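Local coordinates for extracellular solute-binding protein family 5 (Brucella melitensis, PDB 4ONY) that probably captures peptides or related solutes in the periplasm and delivers them to an ABC transporter for import, at residues 53-58 with 254-259; 58-63 with 71-76; 77-82 with 585-590; 46-51 with 270-275; 63-68 with 203-208. All coordinates share one frame; numbering follows the deposited sequence.

Interaction 1 (53-58 with 254-259). With P4G (1-ethoxy-2-(2-ethoxyethoxy)ethane), chain D.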
# COMPACT_ATOMS: atom_id res chain seq x y z
N GLY A 53 13.21 8.44 11.90
CA GLY A 53 13.50 7.15 12.48
C GLY A 53 15.00 6.96 12.72
O GLY A 53 15.70 7.95 12.94
N THR A 54 15.46 5.71 12.70
CA THR A 54 16.85 5.37 12.93
C THR A 54 17.21 4.04 12.23
O THR A 54 16.33 3.36 11.72
CB THR A 54 17.14 5.27 14.43
OG1 THR A 54 18.56 5.21 14.66
CG2 THR A 54 16.44 4.05 15.07
N PHE A 55 18.49 3.70 12.21
CA PHE A 55 18.92 2.43 11.72
C PHE A 55 20.23 2.09 12.35
O PHE A 55 20.97 2.97 12.70
CB PHE A 55 19.06 2.46 10.18
CG PHE A 55 20.34 3.06 9.71
CD1 PHE A 55 20.48 4.42 9.57
CD2 PHE A 55 21.43 2.25 9.44
CE1 PHE A 55 21.67 4.97 9.18
CE2 PHE A 55 22.62 2.79 9.07
CZ PHE A 55 22.74 4.16 8.90
N ASP A 56 20.53 0.80 12.44
CA ASP A 56 21.81 0.35 12.92
C ASP A 56 22.31 -0.93 12.24
O ASP A 56 23.21 -1.57 12.74
CB ASP A 56 21.74 0.11 14.43
CG ASP A 56 20.72 -0.93 14.81
OD1 ASP A 56 20.11 -1.62 13.96
OD2 ASP A 56 20.52 -1.04 16.04
N SER A 57 21.71 -1.33 11.12
CA SER A 57 22.12 -2.56 10.47
C SER A 57 21.77 -2.54 8.99
O SER A 57 20.94 -1.73 8.57
CB SER A 57 21.50 -3.80 11.14
OG SER A 57 22.05 -5.02 10.63
N LEU A 58 22.41 -3.41 8.22
CA LEU A 58 22.33 -3.38 6.77
C LEU A 58 21.93 -4.71 6.11
O LEU A 58 22.30 -4.95 4.95
CB LEU A 58 23.66 -2.93 6.17
CG LEU A 58 24.23 -1.61 6.65
CD1 LEU A 58 25.63 -1.39 6.05
CD2 LEU A 58 23.32 -0.46 6.32
N ILE A 254 20.48 9.38 2.40
CA ILE A 254 19.29 9.30 3.22
C ILE A 254 19.68 9.65 4.67
O ILE A 254 20.45 8.92 5.33
CB ILE A 254 18.68 7.88 3.15
CG1 ILE A 254 18.51 7.50 1.67
CG2 ILE A 254 17.36 7.81 3.91
CD1 ILE A 254 17.87 6.12 1.45
N GLU A 255 19.16 10.79 5.13
CA GLU A 255 19.40 11.31 6.48
C GLU A 255 18.24 11.03 7.40
O GLU A 255 17.07 11.02 6.97
CB GLU A 255 19.65 12.80 6.42
CG GLU A 255 20.93 13.08 5.68
CD GLU A 255 21.42 14.48 5.81
OE1 GLU A 255 20.67 15.37 6.29
OE2 GLU A 255 22.58 14.69 5.42
N TYR A 256 18.57 10.77 8.66
CA TYR A 256 17.61 10.35 9.62
C TYR A 256 17.36 11.47 10.64
O TYR A 256 18.30 12.07 11.12
CB TYR A 256 18.10 9.06 10.29
CG TYR A 256 17.91 7.81 9.43
CD1 TYR A 256 18.76 7.53 8.37
CD2 TYR A 256 16.86 6.94 9.65
CE1 TYR A 256 18.59 6.38 7.60
CE2 TYR A 256 16.70 5.81 8.90
CZ TYR A 256 17.57 5.53 7.87
OH TYR A 256 17.41 4.40 7.11
N TYR A 257 16.08 11.74 10.92
CA TYR A 257 15.66 12.82 11.80
C TYR A 257 14.77 12.27 12.92
O TYR A 257 14.11 11.26 12.75
CB TYR A 257 14.90 13.90 11.01
CG TYR A 257 15.80 14.63 10.07
CD1 TYR A 257 16.13 14.08 8.83
CD2 TYR A 257 16.42 15.81 10.46
CE1 TYR A 257 17.04 14.72 7.99
CE2 TYR A 257 17.32 16.46 9.63
CZ TYR A 257 17.64 15.90 8.39
OH TYR A 257 18.57 16.58 7.57
N ARG A 258 14.75 12.95 14.07
CA ARG A 258 14.00 12.45 15.21
C ARG A 258 12.51 12.72 15.07
O ARG A 258 11.76 12.10 15.76
CB ARG A 258 14.48 13.03 16.50
CG ARG A 258 14.13 14.50 16.70
CD ARG A 258 14.96 15.03 17.83
NE ARG A 258 14.53 16.34 18.28
CZ ARG A 258 15.14 17.49 18.03
NH1 ARG A 258 16.23 17.53 17.29
NH2 ARG A 258 14.62 18.63 18.53
N ASN A 259 12.11 13.69 14.25
CA ASN A 259 10.68 14.01 14.07
C ASN A 259 10.52 14.81 12.78
O ASN A 259 11.51 15.23 12.16
CB ASN A 259 10.07 14.80 15.28
CG ASN A 259 10.75 16.15 15.52
OD1 ASN A 259 11.12 16.84 14.58
ND2 ASN A 259 10.91 16.52 16.80
C8 P4G D . 27.67 15.37 9.56
C7 P4G D . 27.35 14.18 10.47
O4 P4G D . 26.13 14.24 11.28
C6 P4G D . 24.93 14.89 10.83
C5 P4G D . 23.75 13.91 10.72
O3 P4G D . 22.58 14.59 10.22
C4 P4G D . 21.36 13.93 10.44
C3 P4G D . 20.33 14.99 10.76
O2 P4G D . 20.13 15.13 12.17
C2 P4G D . 19.45 16.34 12.54
C1 P4G D . 20.32 17.46 13.09
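Strands 46-52 and 251-257, parallel neighbours in a mixed sheet, run out here: Gly53 stays paired with Tyr257 while the chain beyond it folds over the ring of Tyr256. Gly53 N donates to Tyr257 O at 3.1 Å, and the donor stands nearly in line with the carbonyl (C=O...N angle 163°), so the pairing outlasts strand 46-52 by one residue. Gly53 itself adopts backbone angles that by themselves call for glycine.

Tyr256 is the main side chain of the contact. Its CD2 edge faces Gly53 C, 3.6 Å away and near the ring plane, whereas Phe55 comes over one face, with CD1 only 3.4 Å from Tyr256 CE1. The two rings are oblique, planes at 43° and centroids 4.9 Å apart, which is neither a parallel stack nor a T. Phe55 CG lies between its own backbone N and carbonyl carbon (chi1 81°), a torsion that turns CD1 over the Tyr256 face. The phenol oxygen of Tyr256 continues past this pair to bond with the backbone N of Arg71.

Tyr257 points away from 53-58. One face of its ring receives the ethylene-glycol-like ligand P4G, whose C3 sits 3.5 Å from Tyr257 CE2, while its hydroxyl is hydrogen-bonded to Ser266. Consecutive tyrosines thus serve different surroundings: Tyr256 combines a buried apolar ring with a satisfied hydroxyl, and Tyr257 offers the ether chain a flat carbon surface, consistent with binding there by dispersion and shape.

Interaction 2 (58-63 with 71-76)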
# COMPACT_ATOMS: atom_id res chain seq x y z
N LEU A 58 22.41 -3.41 8.22
CA LEU A 58 22.33 -3.38 6.77
C LEU A 58 21.93 -4.71 6.11
O LEU A 58 22.30 -4.95 4.95
CB LEU A 58 23.66 -2.93 6.17
CG LEU A 58 24.23 -1.61 6.65
CD1 LEU A 58 25.63 -1.39 6.05
CD2 LEU A 58 23.32 -0.46 6.32
N ASN A 59 21.14 -5.53 6.80
CA ASN A 59 20.63 -6.77 6.25
C ASN A 59 19.13 -6.81 6.32
O ASN A 59 18.56 -7.03 7.38
CB ASN A 59 21.22 -7.97 6.95
CG ASN A 59 20.84 -9.28 6.28
OD1 ASN A 59 19.86 -9.35 5.55
ND2 ASN A 59 21.63 -10.31 6.50
N PRO A 60 18.47 -6.57 5.19
CA PRO A 60 17.03 -6.46 5.21
C PRO A 60 16.33 -7.81 5.20
O PRO A 60 15.11 -7.84 5.17
CB PRO A 60 16.70 -5.70 3.90
CG PRO A 60 17.83 -5.94 3.02
CD PRO A 60 19.05 -6.20 3.88
N PHE A 61 17.06 -8.93 5.26
CA PHE A 61 16.43 -10.23 5.03
C PHE A 61 16.34 -11.16 6.25
O PHE A 61 15.93 -12.32 6.11
CB PHE A 61 17.21 -10.95 3.92
CG PHE A 61 17.38 -10.11 2.68
CD1 PHE A 61 16.27 -9.69 1.95
CD2 PHE A 61 18.65 -9.74 2.25
CE1 PHE A 61 16.44 -8.93 0.79
CE2 PHE A 61 18.83 -8.95 1.12
CZ PHE A 61 17.72 -8.54 0.39
N VAL A 62 16.68 -10.64 7.44
CA VAL A 62 16.82 -11.47 8.66
C VAL A 62 16.12 -10.84 9.85
O VAL A 62 15.84 -9.62 9.84
CB VAL A 62 18.33 -11.69 9.01
CG1 VAL A 62 19.06 -12.33 7.84
CG2 VAL A 62 19.00 -10.38 9.37
N LEU A 63 15.84 -11.65 10.88
CA LEU A 63 15.11 -11.16 12.05
C LEU A 63 15.87 -10.08 12.79
O LEU A 63 15.30 -9.07 13.11
CB LEU A 63 14.78 -12.29 13.04
CG LEU A 63 13.58 -13.15 12.62
CD1 LEU A 63 13.52 -14.39 13.53
CD2 LEU A 63 12.27 -12.38 12.69
N ARG A 71 17.28 2.24 5.05
CA ARG A 71 16.46 2.39 3.87
C ARG A 71 17.34 2.30 2.63
O ARG A 71 18.52 2.65 2.66
CB ARG A 71 15.77 3.78 3.87
CG ARG A 71 14.77 4.02 5.00
CD ARG A 71 13.46 3.28 4.79
NE ARG A 71 12.88 3.73 3.52
CZ ARG A 71 12.13 4.82 3.36
NH1 ARG A 71 11.77 5.57 4.40
NH2 ARG A 71 11.70 5.14 2.13
N GLY A 72 16.73 1.88 1.54
CA GLY A 72 17.33 1.97 0.21
C GLY A 72 17.95 0.66 -0.29
O GLY A 72 18.28 0.56 -1.47
N LEU A 73 18.08 -0.34 0.56
CA LEU A 73 18.78 -1.55 0.18
C LEU A 73 17.92 -2.45 -0.69
O LEU A 73 18.39 -2.97 -1.72
CB LEU A 73 19.28 -2.31 1.41
CG LEU A 73 20.27 -1.54 2.27
CD1 LEU A 73 20.39 -2.20 3.65
CD2 LEU A 73 21.65 -1.53 1.61
N TYR A 74 16.69 -2.65 -0.26
CA TYR A 74 15.78 -3.60 -0.86
C TYR A 74 14.34 -3.25 -0.41
O TYR A 74 14.11 -2.86 0.72
CB TYR A 74 16.12 -5.03 -0.41
CG TYR A 74 15.20 -6.06 -1.02
CD1 TYR A 74 15.37 -6.46 -2.33
CD2 TYR A 74 14.14 -6.60 -0.30
CE1 TYR A 74 14.55 -7.42 -2.91
CE2 TYR A 74 13.29 -7.53 -0.87
CZ TYR A 74 13.50 -7.92 -2.18
OH TYR A 74 12.69 -8.84 -2.76
N ASN A 75 13.39 -3.38 -1.31
CA ASN A 75 11.96 -3.14 -0.99
C ASN A 75 11.66 -1.77 -0.39
O ASN A 75 10.92 -1.64 0.58
CB ASN A 75 11.47 -4.21 -0.00
CG ASN A 75 9.95 -4.21 0.12
OD1 ASN A 75 9.26 -3.72 -0.77
ND2 ASN A 75 9.42 -4.71 1.24
N ASP A 76 12.28 -0.75 -0.93
CA ASP A 76 12.11 0.55 -0.35
C ASP A 76 10.94 1.26 -1.09
O ASP A 76 10.91 1.29 -2.30
CB ASP A 76 13.39 1.34 -0.48
CG ASP A 76 13.32 2.64 0.28
OD1 ASP A 76 12.68 3.60 -0.22
OD2 ASP A 76 13.94 2.71 1.37
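Phe61 drives the edge of its ring into the face of Tyr74, an edge-to-face pair with centroids 5.0 Å apart and planes at 62°. The atom that leads is Phe61 CE1, 3.4 Å above the Tyr74 plane and displaced toward the rim, where it lies 3.5 Å from Tyr74 CD2. Tyr74 presents that face because its CG is anti to the backbone N (chi1 -180°), which carries the ring out beside Phe61.

Pro60 joins the two rings. Its CG rests over the centre of one face of Phe61 and also meets Tyr74 CB at 3.9 Å, so the proline ring touches both aromatic residues. Next to it, Leu73 sends CD1 to the backbone of Leu58, 3.6 Å from Leu58 O, with Pro60 CD at 4.2 Å from the same methyl.

Each segment is also braced internally. Asn59 OD1 accepts from Phe61 N at 2.8 Å, an Asx turn that sets the backbone from which the phenylalanine projects. In 71-76, Arg71 grips Asp76 side-on, NE and NH2 each reaching one carboxylate oxygen, and closes the bend that carries Leu73 and Tyr74.

Both segments belong to the long loop between strands 46-52 and 88-90. Phe61 makes further edge-to-face pairs with Tyr84 and Tyr151, while Leu58 and Leu73 pack down on strands 216-222 and 226-231.

Interaction 3 (77-82 with 585-590)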
# COMPACT_ATOMS: atom_id res chain seq x y z
N GLY A 77 10.01 1.82 -0.31
CA GLY A 77 8.82 2.51 -0.83
C GLY A 77 9.09 3.68 -1.76
O GLY A 77 8.37 3.88 -2.71
N GLU A 78 10.10 4.48 -1.47
CA GLU A 78 10.41 5.64 -2.28
C GLU A 78 11.49 5.33 -3.29
O GLU A 78 11.42 5.85 -4.39
CB GLU A 78 10.92 6.80 -1.40
CG GLU A 78 9.94 7.29 -0.36
CD GLU A 78 10.65 7.93 0.85
OE1 GLU A 78 10.09 7.80 1.95
OE2 GLU A 78 11.76 8.55 0.71
N PHE A 79 12.49 4.51 -2.92
CA PHE A 79 13.67 4.23 -3.81
C PHE A 79 13.80 2.86 -4.45
O PHE A 79 14.67 2.67 -5.25
CB PHE A 79 14.96 4.47 -3.07
CG PHE A 79 15.11 5.88 -2.64
CD1 PHE A 79 15.30 6.88 -3.60
CD2 PHE A 79 15.04 6.21 -1.31
CE1 PHE A 79 15.43 8.21 -3.22
CE2 PHE A 79 15.16 7.54 -0.91
CZ PHE A 79 15.36 8.53 -1.87
N GLY A 80 12.93 1.91 -4.11
CA GLY A 80 12.97 0.59 -4.73
C GLY A 80 14.20 -0.22 -4.29
O GLY A 80 14.65 -0.10 -3.14
N ASN A 81 14.75 -1.00 -5.22
CA ASN A 81 15.84 -1.90 -4.88
C ASN A 81 17.18 -1.38 -5.41
O ASN A 81 17.62 -1.73 -6.50
CB ASN A 81 15.50 -3.32 -5.39
CG ASN A 81 14.13 -3.82 -4.90
OD1 ASN A 81 13.65 -3.50 -3.79
ND2 ASN A 81 13.49 -4.61 -5.73
N MET A 82 17.87 -0.57 -4.61
CA MET A 82 19.13 0.02 -5.05
C MET A 82 20.40 -0.85 -4.95
O MET A 82 21.36 -0.66 -5.75
CB MET A 82 19.35 1.35 -4.35
CG MET A 82 18.32 2.41 -4.80
SD MET A 82 18.85 4.05 -4.32
CE MET A 82 18.58 3.90 -2.55
N TYR A 585 4.15 9.58 -8.39
CA TYR A 585 5.50 10.05 -8.70
C TYR A 585 6.49 8.91 -8.42
O TYR A 585 6.29 8.12 -7.51
CB TYR A 585 5.88 11.34 -7.92
CG TYR A 585 5.97 11.11 -6.40
CD1 TYR A 585 7.13 10.63 -5.82
CD2 TYR A 585 4.87 11.33 -5.59
CE1 TYR A 585 7.20 10.35 -4.45
CE2 TYR A 585 4.90 11.09 -4.23
CZ TYR A 585 6.06 10.58 -3.66
OH TYR A 585 6.11 10.33 -2.32
N GLN A 586 7.61 8.89 -9.16
CA GLN A 586 8.62 7.85 -9.01
C GLN A 586 10.01 8.49 -8.89
O GLN A 586 10.62 8.87 -9.88
CB GLN A 586 8.57 6.96 -10.24
CG GLN A 586 7.29 6.24 -10.45
CD GLN A 586 7.04 5.28 -9.35
OE1 GLN A 586 7.90 4.48 -9.01
NE2 GLN A 586 5.85 5.35 -8.74
N LEU A 587 10.48 8.63 -7.66
CA LEU A 587 11.76 9.26 -7.38
C LEU A 587 12.92 8.70 -8.17
O LEU A 587 13.83 9.46 -8.54
CB LEU A 587 12.10 9.20 -5.89
CG LEU A 587 11.16 9.94 -4.95
CD1 LEU A 587 11.77 9.95 -3.56
CD2 LEU A 587 10.92 11.38 -5.45
N PRO A 588 12.95 7.36 -8.41
CA PRO A 588 14.07 6.81 -9.18
C PRO A 588 14.18 7.33 -10.63
O PRO A 588 15.20 7.13 -11.25
CB PRO A 588 13.79 5.30 -9.19
CG PRO A 588 13.00 5.07 -7.95
CD PRO A 588 12.14 6.30 -7.80
N ALA A 589 13.11 7.94 -11.16
CA ALA A 589 13.14 8.56 -12.46
C ALA A 589 13.47 10.07 -12.40
O ALA A 589 13.57 10.74 -13.46
CB ALA A 589 11.81 8.35 -13.12
N TRP A 590 13.65 10.62 -11.20
CA TRP A 590 13.99 12.04 -11.08
C TRP A 590 15.50 12.24 -11.34
O TRP A 590 16.28 11.25 -11.39
CB TRP A 590 13.57 12.58 -9.69
CG TRP A 590 12.05 12.61 -9.52
CD1 TRP A 590 11.15 11.86 -10.19
CD2 TRP A 590 11.31 13.44 -8.63
NE1 TRP A 590 9.88 12.14 -9.76
CE2 TRP A 590 9.94 13.12 -8.81
CE3 TRP A 590 11.65 14.41 -7.69
CZ2 TRP A 590 8.93 13.75 -8.11
CZ3 TRP A 590 10.64 15.03 -6.97
CH2 TRP A 590 9.30 14.71 -7.19
O HOH W 1 9.32 7.09 -5.58
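Leu587, Glu78 and Phe79 supply much of the buried surface, with Pro588 alongside. Leu587 points at the other segment and uses a single methyl for both neighbours: CD1 lies 3.9 Å from Glu78 CB and 4.1 Å from Phe79 CE1, meeting that ring obliquely. Its other methyl, CD2, settles over the centre of the Trp590 ring, so the two methyls meet different neighbours, CD1 across the contact and CD2 within its own segment.

Glu78 contributes its CB and its backbone rather than its charge, since the carboxylate turns to a salt bridge with Arg71. The carbonyl oxygen, Glu78 O, is approached by Pro588 CD at 3.5 Å and by Leu587 CB at 3.7 Å. A water donates to Glu78 O at 2.7 Å and accepts from Leu587 N at 2.8 Å. That single water ties the two backbones together where they do not bond directly.

Leu587 to Ala589 form a short 3-10 turn, with Trp590 N bonded to Leu587 O. Phe79 also rests on strand 46-52 and Leu587 on strand 274-277. The arrangement is a water-bridged contact of a 3-10 segment, by which the C-terminal chain returns to the loop following strand 46-52 in the solute-binding fold.

Interaction 4 (46-51 with 270-275)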
# COMPACT_ATOMS: atom_id res chain seq x y z
N SER A 46 23.51 15.02 -7.04
CA SER A 46 23.06 14.20 -5.94
C SER A 46 21.64 14.51 -5.49
O SER A 46 21.07 15.55 -5.84
CB SER A 46 24.04 14.39 -4.78
OG SER A 46 23.93 15.71 -4.30
N LEU A 47 21.10 13.61 -4.68
CA LEU A 47 19.81 13.77 -4.04
C LEU A 47 20.00 13.47 -2.56
O LEU A 47 20.68 12.50 -2.22
CB LEU A 47 18.81 12.80 -4.63
CG LEU A 47 17.42 12.78 -3.99
CD1 LEU A 47 16.67 14.03 -4.38
CD2 LEU A 47 16.62 11.54 -4.38
N THR A 48 19.48 14.32 -1.69
CA THR A 48 19.52 14.13 -0.26
C THR A 48 18.10 14.18 0.27
O THR A 48 17.36 15.14 -0.01
CB THR A 48 20.42 15.19 0.43
OG1 THR A 48 21.73 15.14 -0.15
CG2 THR A 48 20.55 14.93 1.93
N VAL A 49 17.67 13.11 0.93
CA VAL A 49 16.30 13.05 1.44
C VAL A 49 16.34 12.72 2.90
O VAL A 49 17.32 12.13 3.35
CB VAL A 49 15.46 12.00 0.71
CG1 VAL A 49 15.46 12.26 -0.79
CG2 VAL A 49 16.00 10.58 0.95
N GLY A 50 15.27 13.06 3.61
CA GLY A 50 15.15 12.80 5.04
C GLY A 50 14.08 11.76 5.34
O GLY A 50 13.11 11.64 4.60
N VAL A 51 14.27 10.99 6.40
CA VAL A 51 13.24 10.08 6.95
C VAL A 51 13.24 10.22 8.47
O VAL A 51 14.27 10.56 9.06
CB VAL A 51 13.46 8.58 6.60
CG1 VAL A 51 13.51 8.37 5.10
CG2 VAL A 51 14.76 8.03 7.19
N GLY A 270 17.70 23.92 2.91
CA GLY A 270 18.34 23.48 1.68
C GLY A 270 19.25 22.28 1.87
O GLY A 270 19.90 21.86 0.94
N ILE A 271 19.23 21.68 3.04
CA ILE A 271 20.02 20.48 3.31
C ILE A 271 19.37 19.26 2.69
O ILE A 271 20.05 18.42 2.17
CB ILE A 271 20.21 20.28 4.82
CG1 ILE A 271 20.95 21.50 5.34
CG2 ILE A 271 21.01 19.02 5.11
CD1 ILE A 271 21.03 21.63 6.84
N LEU A 272 18.04 19.19 2.73
CA LEU A 272 17.31 18.17 2.04
C LEU A 272 16.76 18.75 0.75
O LEU A 272 16.32 19.91 0.74
CB LEU A 272 16.17 17.66 2.91
CG LEU A 272 16.61 17.14 4.28
CD1 LEU A 272 15.39 16.68 5.04
CD2 LEU A 272 17.65 16.03 4.14
N ASP A 273 16.76 17.97 -0.32
CA ASP A 273 16.35 18.46 -1.65
C ASP A 273 14.83 18.42 -1.88
O ASP A 273 14.33 19.15 -2.70
CB ASP A 273 17.01 17.61 -2.74
CG ASP A 273 18.53 17.79 -2.80
OD1 ASP A 273 18.99 18.93 -2.77
OD2 ASP A 273 19.25 16.78 -2.87
N ILE A 274 14.12 17.54 -1.18
CA ILE A 274 12.68 17.38 -1.33
C ILE A 274 12.05 17.14 0.03
O ILE A 274 12.74 16.86 1.00
CB ILE A 274 12.32 16.19 -2.26
CG1 ILE A 274 12.76 14.86 -1.63
CG2 ILE A 274 13.01 16.31 -3.63
CD1 ILE A 274 12.20 13.64 -2.31
N PHE A 275 10.73 17.29 0.08
CA PHE A 275 9.97 17.00 1.27
C PHE A 275 8.64 16.42 0.85
O PHE A 275 7.84 17.07 0.15
CB PHE A 275 9.75 18.26 2.14
CG PHE A 275 9.11 17.97 3.47
CD1 PHE A 275 7.73 17.89 3.57
CD2 PHE A 275 9.88 17.72 4.58
CE1 PHE A 275 7.12 17.56 4.75
CE2 PHE A 275 9.28 17.43 5.79
CZ PHE A 275 7.89 17.36 5.88
O HOH W 2 21.87 16.47 -2.46
O HOH W 3 21.03 18.23 -5.04
O HOH W 4 13.14 14.55 2.52
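Thr48 and Asp273 form the tight centre, joined by two hydrogen bonds. Asp273 N donates to Thr48 O at 2.9 Å and nearly straight (173°). In return Thr48 N donates to Asp273 OD2 at 2.7 Å, reaching the carboxylate oxygen on its anti side, 28° out of plane. The aspartate side chain takes the acceptor's part that a strand carbonyl would play, so one residue answers both backbone polar groups of Thr48.

Apolar packing closes in around this pair. Leu272 pushes CD2 against Thr48 CG2, 3.8 Å away, and its CD1 lies 3.9 Å from Gly50 CA, a close approach that leaves this tight spot to a residue without a side chain. Val49 and Ile274 run alongside one another, with their CG1 atoms 3.8 Å apart.

The touching parts, 46-50 and 271-274, run 85° apart, so this is no continuous beta ladder. Strand 46-52 is an outermost strand of the mixed sheet, and the segment 270-275, which leaves helix 260-268 through a Schellman motif at Gly270, crosses beside it before entering strand 274-277 of a separate antiparallel sheet.

Water occupies the looser side. One molecule donates to Asp273 OD2 and also bonds Ser46 OG and Thr48 OG1; a second donates to Ser46 O and, weakly, to Asp273 OD1. The latter oxygen has a salt bridge to Arg573 as well, which would favour a charged carboxylate. Toward the far end the backbones have parted enough for another water to link Gly50 N with Ile274 O, 2.8 Å from each.

Interaction 5 (63-68 with 203-208)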
# COMPACT_ATOMS: atom_id res chain seq x y z
N LEU A 63 15.84 -11.65 10.88
CA LEU A 63 15.11 -11.16 12.05
C LEU A 63 15.87 -10.08 12.79
O LEU A 63 15.30 -9.07 13.11
CB LEU A 63 14.78 -12.29 13.04
CG LEU A 63 13.58 -13.15 12.62
CD1 LEU A 63 13.52 -14.39 13.53
CD2 LEU A 63 12.27 -12.38 12.69
N LYS A 64 17.17 -10.28 13.03
CA LYS A 64 17.92 -9.33 13.85
C LYS A 64 17.97 -7.94 13.21
O LYS A 64 18.37 -7.83 12.04
CB LYS A 64 19.37 -9.84 14.13
CG LYS A 64 20.22 -8.93 15.02
CD LYS A 64 19.57 -8.78 16.36
CE LYS A 64 20.30 -7.92 17.38
NZ LYS A 64 21.78 -8.05 17.30
N SER A 65 17.59 -6.91 13.97
CA SER A 65 17.57 -5.53 13.53
C SER A 65 16.60 -5.27 12.37
O SER A 65 16.74 -4.28 11.63
CB SER A 65 18.97 -5.02 13.14
OG SER A 65 19.82 -5.06 14.26
N MET A 66 15.59 -6.11 12.23
CA MET A 66 14.69 -5.95 11.10
C MET A 66 13.93 -4.62 11.14
O MET A 66 13.44 -4.18 10.09
CB MET A 66 13.71 -7.11 10.99
CG MET A 66 12.74 -7.25 12.14
SD MET A 66 11.56 -8.61 11.89
CE MET A 66 10.35 -7.79 10.85
N ARG A 67 13.76 -4.03 12.32
CA ARG A 67 13.07 -2.75 12.45
C ARG A 67 14.02 -1.54 12.44
O ARG A 67 13.57 -0.40 12.45
CB ARG A 67 12.16 -2.77 13.68
CG ARG A 67 10.87 -3.59 13.47
CD ARG A 67 9.98 -3.65 14.71
NE ARG A 67 10.72 -4.29 15.80
CZ ARG A 67 11.30 -3.67 16.84
NH1 ARG A 67 11.23 -2.34 17.03
NH2 ARG A 67 11.96 -4.42 17.72
N THR A 68 15.33 -1.79 12.36
CA THR A 68 16.28 -0.74 12.34
C THR A 68 17.29 -0.99 11.23
O THR A 68 18.50 -0.79 11.41
CB THR A 68 16.95 -0.60 13.71
OG1 THR A 68 17.53 -1.85 14.10
CG2 THR A 68 15.95 -0.16 14.77
N GLY A 203 22.84 -13.06 9.18
CA GLY A 203 21.91 -13.06 10.30
C GLY A 203 22.28 -12.05 11.34
O GLY A 203 21.39 -11.54 12.03
N ASN A 204 23.58 -11.77 11.49
CA ASN A 204 24.07 -10.82 12.50
C ASN A 204 23.60 -9.41 12.14
O ASN A 204 23.32 -9.16 10.97
CB ASN A 204 25.60 -10.80 12.62
CG ASN A 204 26.17 -12.04 13.29
OD1 ASN A 204 25.45 -12.94 13.70
ND2 ASN A 204 27.49 -12.11 13.38
N SER A 205 23.49 -8.54 13.13
CA SER A 205 23.45 -7.09 12.90
C SER A 205 24.79 -6.73 12.29
O SER A 205 25.84 -7.22 12.73
CB SER A 205 23.42 -6.31 14.21
OG SER A 205 22.33 -6.66 14.94
N THR A 206 24.76 -5.86 11.30
CA THR A 206 25.95 -5.56 10.57
C THR A 206 25.93 -4.18 9.98
O THR A 206 24.93 -3.77 9.42
CB THR A 206 26.23 -6.61 9.44
OG1 THR A 206 27.45 -6.26 8.79
CG2 THR A 206 25.16 -6.67 8.42
N LEU A 207 27.07 -3.50 10.09
CA LEU A 207 27.31 -2.24 9.42
C LEU A 207 28.38 -2.31 8.33
O LEU A 207 28.83 -1.27 7.85
CB LEU A 207 27.65 -1.16 10.43
CG LEU A 207 26.55 -0.81 11.41
CD1 LEU A 207 27.10 -0.09 12.64
CD2 LEU A 207 25.48 0.01 10.74
N GLU A 208 28.76 -3.51 7.91
CA GLU A 208 29.71 -3.68 6.78
C GLU A 208 28.95 -3.47 5.47
O GLU A 208 27.89 -4.07 5.26
CB GLU A 208 30.40 -5.06 6.75
O HOH W 5 18.93 -12.73 12.38
O HOH W 6 20.72 -7.67 10.49
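Direct polar contact converges on one hydroxyl, that of Ser205. Lys64 NZ donates to Ser205 OG at 2.8 Å, and Ser65 OG lies 3.1 Å from Ser205 OG in a hydrogen bond whose direction is open. The lysine begins with CG set opposite its own amide N (chi1 -178°), then bends at chi2 and chi4, which curls the chain around the serine and brings the ammonium back to its oxygen. Ser65 OG has a further, weak bond to Asp56.

Van der Waals contact follows the lysine stem: Lys64 CB touches Gly203 O at 3.4 Å, and Lys64 CG comes within 3.1 Å of Ser205 OG.

Two overlapping beta turns shape the first segment, a type II turn from Leu63 to Met66 and a type I turn from Ser65 to Thr68. They place Lys64 and Ser65 in succession on the side that meets the loop preceding strand 216-222. That loop has its own ST turn, with Thr206 OG1 accepting from Glu208 N.

Water-mediated bonds run between the backbones. One molecule accepts from Lys64 N and donates to Gly203 O, 2.8 Å from the latter. Another donates to both Lys64 O and Asn204 O, 2.8 Å from Lys64 O.

In the fold
Four of the five contacts draw on the chain between strands 46-52 and 88-90, and interaction 4 on strand 46-52 itself. Along the sequence, interactions 1, 2 and 5 fall within the loop closed by interaction 4, while interaction 3 reaches to the C-terminal region. Interactions 1 and 4 share the mixed sheet through the neighbouring strands 46-52 and 251-257, their centres about 14 Å apart. Interactions 2 and 5 are closest, centres about 9 Å apart; 4 and 5 are farthest, centres about 25 Å apart. Arg71 connects interaction 2 to Tyr256 of interaction 1 and Glu78 of interaction 3. Interactions 1, 3 and 5 tie the long loop to sequence-distant chain of the solute-binding fold; interaction 2 folds it on itself.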